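Local coordinates for protein putative L-alanine-DL-glutamate epimerase (PDB 3GO2) that probably acts as a magnesium-dependent racemase or epimerase of the mandelate racemase/muconate lactonizing enzyme family, at residues P279-N284 / A306-H311; Q300-A305 / A333-N338. One frame throughout, in Å; residues are numbered along the deposited sequence.

Contact 1 (P279-N284 / A306-H311)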
ATOM      1  N   PRO A 279       7.116 -13.754  -0.203  1.00 13.15           N
ATOM      2  CA  PRO A 279       6.025 -13.087   0.491  1.00 13.95           C
ATOM      3  C   PRO A 279       6.254 -12.885   2.004  1.00 13.95           C
ATOM      4  O   PRO A 279       5.784 -11.894   2.568  1.00 14.52           O
ATOM      5  CB  PRO A 279       4.821 -14.004   0.244  1.00 14.18           C
ATOM      6  CG  PRO A 279       5.221 -14.913  -0.800  1.00 16.69           C
ATOM      7  CD  PRO A 279       6.657 -14.922  -0.967  1.00 13.42           C
ATOM      8  N   PHE A 280       7.008 -13.782   2.631  1.00 13.67           N
ATOM      9  CA  PHE A 280       7.314 -13.666   4.036  1.00 13.25           C
ATOM     10  C   PHE A 280       8.280 -12.526   4.273  1.00 13.44           C
ATOM     11  O   PHE A 280       8.090 -11.721   5.193  1.00 13.56           O
ATOM     12  CB  PHE A 280       7.844 -14.993   4.582  1.00 13.78           C
ATOM     13  CG  PHE A 280       6.808 -16.091   4.556  1.00 12.90           C
ATOM     14  CD1 PHE A 280       5.964 -16.277   5.620  1.00 14.99           C
ATOM     15  CD2 PHE A 280       6.675 -16.913   3.443  1.00 14.01           C
ATOM     16  CE1 PHE A 280       4.985 -17.276   5.589  1.00 14.13           C
ATOM     17  CE2 PHE A 280       5.733 -17.906   3.397  1.00 13.87           C
ATOM     18  CZ  PHE A 280       4.872 -18.089   4.500  1.00 14.08           C
ATOM     19  N   PHE A 281       9.310 -12.413   3.439  1.00 13.77           N
ATOM     20  CA  PHE A 281      10.269 -11.330   3.627  1.00 13.41           C
ATOM     21  C   PHE A 281       9.603  -9.973   3.324  1.00 14.50           C
ATOM     22  O   PHE A 281       9.833  -8.982   4.042  1.00 15.09           O
ATOM     23  CB  PHE A 281      11.507 -11.542   2.760  1.00 13.98           C
ATOM     24  CG  PHE A 281      12.332 -12.792   3.091  1.00 12.38           C
ATOM     25  CD1 PHE A 281      12.040 -13.629   4.153  1.00 13.39           C
ATOM     26  CD2 PHE A 281      13.456 -13.094   2.324  1.00 13.89           C
ATOM     27  CE1 PHE A 281      12.811 -14.746   4.417  1.00 13.14           C
ATOM     28  CE2 PHE A 281      14.231 -14.213   2.590  1.00 13.52           C
ATOM     29  CZ  PHE A 281      13.910 -15.034   3.646  1.00 14.40           C
ATOM     30  N   ASP A 282       8.777  -9.923   2.283  1.00 14.00           N
ATOM     31  CA  ASP A 282       8.071  -8.676   1.934  1.00 15.12           C
ATOM     32  C   ASP A 282       7.172  -8.182   3.086  1.00 15.29           C
ATOM     33  O   ASP A 282       6.984  -6.967   3.257  1.00 15.51           O
ATOM     34  CB  ASP A 282       7.234  -8.890   0.682  1.00 15.48           C
ATOM     35  CG  ASP A 282       8.086  -8.991  -0.588  1.00 17.31           C
ATOM     36  OD1 ASP A 282       9.296  -8.721  -0.548  1.00 21.17           O
ATOM     37  OD2 ASP A 282       7.486  -9.310  -1.614  1.00 22.15           O
ATOM     38  N   ALA A 283       6.651  -9.131   3.854  1.00 14.50           N
ATOM     39  CA  ALA A 283       5.779  -8.846   4.981  1.00 13.94           C
ATOM     40  C   ALA A 283       6.493  -8.620   6.314  1.00 14.16           C
ATOM     41  O   ALA A 283       5.823  -8.337   7.302  1.00 14.53           O
ATOM     42  CB  ALA A 283       4.723  -9.967   5.108  1.00 14.54           C
ATOM     43  N   ASN A 284       7.821  -8.688   6.341  1.00 14.57           N
ATOM     44  CA  ASN A 284       8.575  -8.581   7.608  1.00 15.53           C
ATOM     45  C   ASN A 284       8.156  -9.674   8.572  1.00 14.70           C
ATOM     46  O   ASN A 284       8.061  -9.452   9.790  1.00 14.84           O
ATOM     47  CB  ASN A 284       8.368  -7.224   8.293  1.00 17.12           C
ATOM     48  CG  ASN A 284       8.944  -6.102   7.519  1.00 21.53           C
ATOM     49  OD1 ASN A 284      10.101  -6.150   7.130  1.00 29.16           O
ATOM     50  ND2 ASN A 284       8.151  -5.046   7.314  1.00 27.37           N
ATOM     51  N   ALA A 306      21.231 -15.810  -0.496  1.00 12.19           N
ATOM     52  CA  ALA A 306      21.556 -14.498  -1.048  1.00 12.59           C
ATOM     53  C   ALA A 306      20.386 -13.535  -0.983  1.00 12.17           C
ATOM     54  O   ALA A 306      20.574 -12.333  -0.727  1.00 11.94           O
ATOM     55  CB  ALA A 306      22.052 -14.620  -2.509  1.00 13.17           C
ATOM     56  N   PHE A 307      19.189 -14.058  -1.246  1.00 12.68           N
ATOM     57  CA  PHE A 307      17.960 -13.278  -1.205  1.00 11.95           C
ATOM     58  C   PHE A 307      17.706 -12.794   0.230  1.00 12.37           C
ATOM     59  O   PHE A 307      17.430 -11.597   0.447  1.00 12.37           O
ATOM     60  CB  PHE A 307      16.802 -14.134  -1.740  1.00 12.12           C
ATOM     61  CG  PHE A 307      15.463 -13.482  -1.642  1.00 11.98           C
ATOM     62  CD1 PHE A 307      15.208 -12.257  -2.238  1.00 13.74           C
ATOM     63  CD2 PHE A 307      14.418 -14.140  -1.028  1.00 13.63           C
ATOM     64  CE1 PHE A 307      13.945 -11.711  -2.178  1.00 13.50           C
ATOM     65  CE2 PHE A 307      13.170 -13.601  -0.969  1.00 13.33           C
ATOM     66  CZ  PHE A 307      12.940 -12.369  -1.516  1.00 14.14           C
ATOM     67  N   ALA A 308      17.858 -13.695   1.207  1.00 11.82           N
ATOM     68  CA  ALA A 308      17.725 -13.339   2.603  1.00 12.82           C
ATOM     69  C   ALA A 308      18.760 -12.292   2.999  1.00 13.44           C
ATOM     70  O   ALA A 308      18.445 -11.348   3.729  1.00 12.88           O
ATOM     71  CB  ALA A 308      17.886 -14.608   3.497  1.00 12.65           C
ATOM     72  N   ASP A 309      19.981 -12.450   2.491  1.00 13.68           N
ATOM     73  CA  ASP A 309      21.059 -11.528   2.819  1.00 14.18           C
ATOM     74  C   ASP A 309      20.703 -10.089   2.445  1.00 13.66           C
ATOM     75  O   ASP A 309      21.015  -9.153   3.193  1.00 14.26           O
ATOM     76  CB  ASP A 309      22.325 -11.972   2.093  1.00 14.52           C
ATOM     77  CG  ASP A 309      23.526 -11.214   2.533  1.00 20.41           C
ATOM     78  OD1 ASP A 309      23.733 -11.141   3.765  1.00 22.49           O
ATOM     79  OD2 ASP A 309      24.240 -10.697   1.641  1.00 29.25           O
ATOM     80  N   ALA A 310      20.030  -9.907   1.316  1.00 13.22           N
ATOM     81  CA  ALA A 310      19.657  -8.552   0.855  1.00 14.46           C
ATOM     82  C   ALA A 310      18.601  -7.915   1.725  1.00 14.70           C
ATOM     83  O   ALA A 310      18.524  -6.675   1.787  1.00 15.52           O
ATOM     84  CB  ALA A 310      19.204  -8.594  -0.641  1.00 14.82           C
ATOM     85  N   HIS A 311      17.825  -8.755   2.436  1.00 13.71           N
ATOM     86  CA  HIS A 311      16.835  -8.345   3.423  1.00 14.05           C
ATOM     87  C   HIS A 311      17.425  -8.287   4.845  1.00 13.26           C
ATOM     88  O   HIS A 311      16.699  -8.077   5.805  1.00 13.62           O
ATOM     89  CB  HIS A 311      15.656  -9.332   3.432  1.00 14.62           C
ATOM     90  CG  HIS A 311      14.691  -9.167   2.290  1.00 14.57           C
ATOM     91  ND1 HIS A 311      13.594  -8.330   2.374  1.00 16.19           N
ATOM     92  CD2 HIS A 311      14.626  -9.754   1.072  1.00 15.48           C
ATOM     93  CE1 HIS A 311      12.905  -8.405   1.245  1.00 18.57           C
ATOM     94  NE2 HIS A 311      13.503  -9.264   0.443  1.00 16.37           N
TER
HETATM   95  O   HOH W   1      11.658  -9.225  -1.714  1.00 17.83           O
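Phe281 fills the groove between helix 273-282 and helix 298-310, neighbouring outer helices of the enolase-superfamily barrel, and forms an aromatic cluster with Phe307 and His311. Its CB sits over the centre of the imidazole, a CH-pi contact 3.7 Å from the ring centroid and only 7° off the normal. Further along the same side chain, the edge of the phenyl ring is turned toward that imidazole face, with the two planes 61° apart. The Phe307 ring lies nearly parallel to Phe281 but slid aside, so the pair barely overlaps, and the nearest atoms are Phe281 CD2 and Phe307 CE2 at 3.3 Å. Phe307 gets there because its CG stands opposite the backbone N (chi1 175°). The same Phe281 ring also rests on Ala308, with Phe281 CE2 3.6 Å from Ala308 CA and 3.8 Å from its CB. Ile313 adds another apolar neighbour for Phe281, and Ile274 and Lys278 of helix 273-282 touch Phe307. A water joins the polar groups at the side of the cluster: Asp282, whose OD2 forms a salt bridge with Lys278, uses its other oxygen for it. That water donates to Asp282 OD1 at 2.7 Å and lies in the imidazole plane, 2.8 Å from His311 NE2.

Contact 2 (Q300-A305 / A333-N338)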
ATOM      1  N   GLN A 300      20.181 -24.374  -5.082  1.00 12.34           N
ATOM      2  CA  GLN A 300      19.014 -23.520  -4.966  1.00 12.31           C
ATOM      3  C   GLN A 300      19.006 -22.793  -3.614  1.00 12.32           C
ATOM      4  O   GLN A 300      18.606 -21.630  -3.547  1.00 12.90           O
ATOM      5  CB  GLN A 300      17.724 -24.339  -5.142  1.00 12.16           C
ATOM      6  CG  GLN A 300      17.617 -25.138  -6.442  1.00 12.86           C
ATOM      7  CD  GLN A 300      18.039 -24.361  -7.671  1.00 13.31           C
ATOM      8  OE1 GLN A 300      17.565 -23.246  -7.892  1.00 13.62           O
ATOM      9  NE2 GLN A 300      18.980 -24.913  -8.438  1.00 11.93           N
ATOM     10  N   SER A 301      19.483 -23.458  -2.564  1.00 11.26           N
ATOM     11  CA  SER A 301      19.518 -22.872  -1.232  1.00 12.21           C
ATOM     12  C   SER A 301      20.490 -21.707  -1.156  1.00 12.86           C
ATOM     13  O   SER A 301      20.259 -20.782  -0.379  1.00 12.44           O
ATOM     14  CB  SER A 301      19.865 -23.928  -0.179  1.00 12.04           C
ATOM     15  OG  SER A 301      18.891 -24.941  -0.223  1.00 11.69           O
ATOM     16  N   MET A 302      21.577 -21.739  -1.941  1.00 12.66           N
ATOM     17  CA  MET A 302      22.485 -20.587  -1.995  1.00 12.38           C
ATOM     18  C   MET A 302      21.761 -19.335  -2.543  1.00 12.73           C
ATOM     19  O   MET A 302      21.961 -18.203  -2.058  1.00 12.41           O
ATOM     20  CB  MET A 302      23.749 -20.905  -2.831  1.00 12.24           C
ATOM     21  CG  MET A 302      24.632 -22.008  -2.264  1.00 13.18           C
ATOM     22  SD  MET A 302      25.184 -21.887  -0.532  1.00  7.99           S
ATOM     23  CE  MET A 302      26.259 -20.433  -0.740  1.00 16.17           C
ATOM     24  N   LYS A 303      20.884 -19.540  -3.533  1.00 12.64           N
ATOM     25  CA  LYS A 303      20.078 -18.473  -4.085  1.00 12.47           C
ATOM     26  C   LYS A 303      19.167 -17.840  -3.002  1.00 11.61           C
ATOM     27  O   LYS A 303      19.100 -16.603  -2.849  1.00 12.35           O
ATOM     28  CB  LYS A 303      19.227 -18.994  -5.256  1.00 11.59           C
ATOM     29  CG  LYS A 303      20.010 -19.551  -6.447  1.00 13.37           C
ATOM     30  CD  LYS A 303      19.063 -20.112  -7.504  1.00 13.46           C
ATOM     31  CE  LYS A 303      19.832 -20.763  -8.633  1.00 15.41           C
ATOM     32  NZ  LYS A 303      18.873 -21.405  -9.633  1.00 14.89           N
ATOM     33  N   ILE A 304      18.483 -18.700  -2.250  1.00 11.88           N
ATOM     34  CA  ILE A 304      17.620 -18.283  -1.160  1.00 11.94           C
ATOM     35  C   ILE A 304      18.437 -17.540  -0.085  1.00 11.81           C
ATOM     36  O   ILE A 304      18.023 -16.490   0.420  1.00 12.76           O
ATOM     37  CB  ILE A 304      16.899 -19.472  -0.538  1.00 12.22           C
ATOM     38  CG1 ILE A 304      16.021 -20.179  -1.560  1.00 12.94           C
ATOM     39  CG2 ILE A 304      16.089 -19.040   0.677  1.00 13.41           C
ATOM     40  CD1 ILE A 304      15.598 -21.591  -1.071  1.00 13.38           C
ATOM     41  N   ALA A 305      19.609 -18.065   0.252  1.00 12.23           N
ATOM     42  CA  ALA A 305      20.463 -17.382   1.217  1.00 12.29           C
ATOM     43  C   ALA A 305      20.859 -15.967   0.774  1.00 12.54           C
ATOM     44  O   ALA A 305      20.854 -15.024   1.574  1.00 12.28           O
ATOM     45  CB  ALA A 305      21.712 -18.216   1.504  1.00 12.56           C
ATOM     46  N   ALA A 333      26.492 -24.409   5.221  1.00 13.72           N
ATOM     47  CA  ALA A 333      26.807 -23.535   6.355  1.00 14.58           C
ATOM     48  C   ALA A 333      28.215 -22.927   6.269  1.00 15.67           C
ATOM     49  O   ALA A 333      28.448 -21.801   6.716  1.00 14.68           O
ATOM     50  CB  ALA A 333      26.668 -24.313   7.665  1.00 15.50           C
ATOM     51  N   ALA A 334      29.157 -23.668   5.701  1.00 15.27           N
ATOM     52  CA  ALA A 334      30.501 -23.164   5.524  1.00 16.09           C
ATOM     53  C   ALA A 334      30.622 -21.946   4.609  1.00 15.63           C
ATOM     54  O   ALA A 334      31.500 -21.091   4.805  1.00 15.52           O
ATOM     55  CB  ALA A 334      31.403 -24.294   5.029  1.00 16.29           C
ATOM     56  N   ALA A 335      29.745 -21.861   3.598  1.00 14.25           N
ATOM     57  CA  ALA A 335      29.855 -20.902   2.527  1.00 14.93           C
ATOM     58  C   ALA A 335      28.929 -19.676   2.670  1.00 14.48           C
ATOM     59  O   ALA A 335      29.137 -18.642   2.014  1.00 15.39           O
ATOM     60  CB  ALA A 335      29.572 -21.619   1.187  1.00 14.33           C
ATOM     61  N   VAL A 336      27.891 -19.799   3.494  1.00 14.19           N
ATOM     62  CA  VAL A 336      26.893 -18.720   3.618  1.00 14.75           C
ATOM     63  C   VAL A 336      27.323 -17.662   4.639  1.00 14.53           C
ATOM     64  O   VAL A 336      27.497 -17.997   5.804  1.00 15.47           O
ATOM     65  CB  VAL A 336      25.532 -19.292   4.012  1.00 15.62           C
ATOM     66  CG1 VAL A 336      24.584 -18.175   4.371  1.00 16.11           C
ATOM     67  CG2 VAL A 336      24.981 -20.140   2.837  1.00 16.77           C
ATOM     68  N   PRO A 337      27.502 -16.377   4.225  1.00 14.05           N
ATOM     69  CA  PRO A 337      27.908 -15.398   5.238  1.00 13.69           C
ATOM     70  C   PRO A 337      26.842 -15.176   6.295  1.00 13.95           C
ATOM     71  O   PRO A 337      27.159 -15.122   7.492  1.00 13.42           O
ATOM     72  CB  PRO A 337      28.102 -14.096   4.441  1.00 15.22           C
ATOM     73  CG  PRO A 337      27.306 -14.287   3.207  1.00 15.05           C
ATOM     74  CD  PRO A 337      27.406 -15.760   2.894  1.00 14.41           C
ATOM     75  N   ASN A 338      25.597 -15.061   5.862  1.00 13.50           N
ATOM     76  CA  ASN A 338      24.488 -14.687   6.737  1.00 12.82           C
ATOM     77  C   ASN A 338      23.888 -15.914   7.448  1.00 13.26           C
ATOM     78  O   ASN A 338      22.723 -16.236   7.280  1.00 13.18           O
ATOM     79  CB  ASN A 338      23.424 -13.874   5.962  1.00 12.34           C
ATOM     80  CG  ASN A 338      22.917 -14.583   4.689  1.00 13.07           C
ATOM     81  OD1 ASN A 338      23.715 -15.100   3.905  1.00 13.71           O
ATOM     82  ND2 ASN A 338      21.602 -14.565   4.473  1.00 11.99           N
TER
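Val336 CG2 is the apolar centre of this contact, meeting both Met302 and Ala305 of helix 298-310. The sulfur Met302 SD lies 3.8 Å from Val336 CG2, and Met302 CE is equally near that methyl. The thioether reaches this position by bending at chi2 and chi3 (-53° and -67°), which folds its end toward the turn that follows helix 323-335; the methionine and valine side chains run past each other in opposite directions. The small Ala305 side chain lets the valine come close to the helix, with CB 4.0 Å from Val336 CG2 and slightly farther from CG1. Val336 is buried, and also packs on Val315 of strand 314-317.

The fit thins toward the end of helix 323-335, where partly exposed Met302 meets Ala335 through a single pair of methyls, Met302 CE and Ala335 CB, at 4.0 Å.

Polar chemistry takes over at Asn338. Its ND2 donates to Ala305 O at 3.0 Å, with an N-H...O angle of 153° and the donor tilted out of the carbonyl plane. The same amide nitrogen also bonds to Ile313 O, so two main-chain carbonyls fix the rotation of a buried carboxamide, and Asn338 is paired through its backbone with Val315. A loop leaving one helix is thereby fastened both to the preceding helix and to the strand between them, as befits consecutive beta-alpha units in the C-terminal barrel domain of the enolase superfamily.

Helix 298-310 serves both contacts: its C-terminal part faces helix 273-282 in contact 1, while the turns just before it meet the end of helix 323-335 in contact 2. Both are largely buried, each with one partly exposed participant, Asp282 in the first and Met302 in the second. Their chemistry differs. Contact 1 relies on aromatic rings and a bridging water, with no direct hydrogen bond between its segments, whereas contact 2 combines a methionine thioether and small aliphatic groups with an amide-to-backbone bond. They meet where Ala308 CB packs 3.8 Å from Asn338 ND2. Contact 1 also lies closer to the magnesium-binding residues; contact 2 is remote from them.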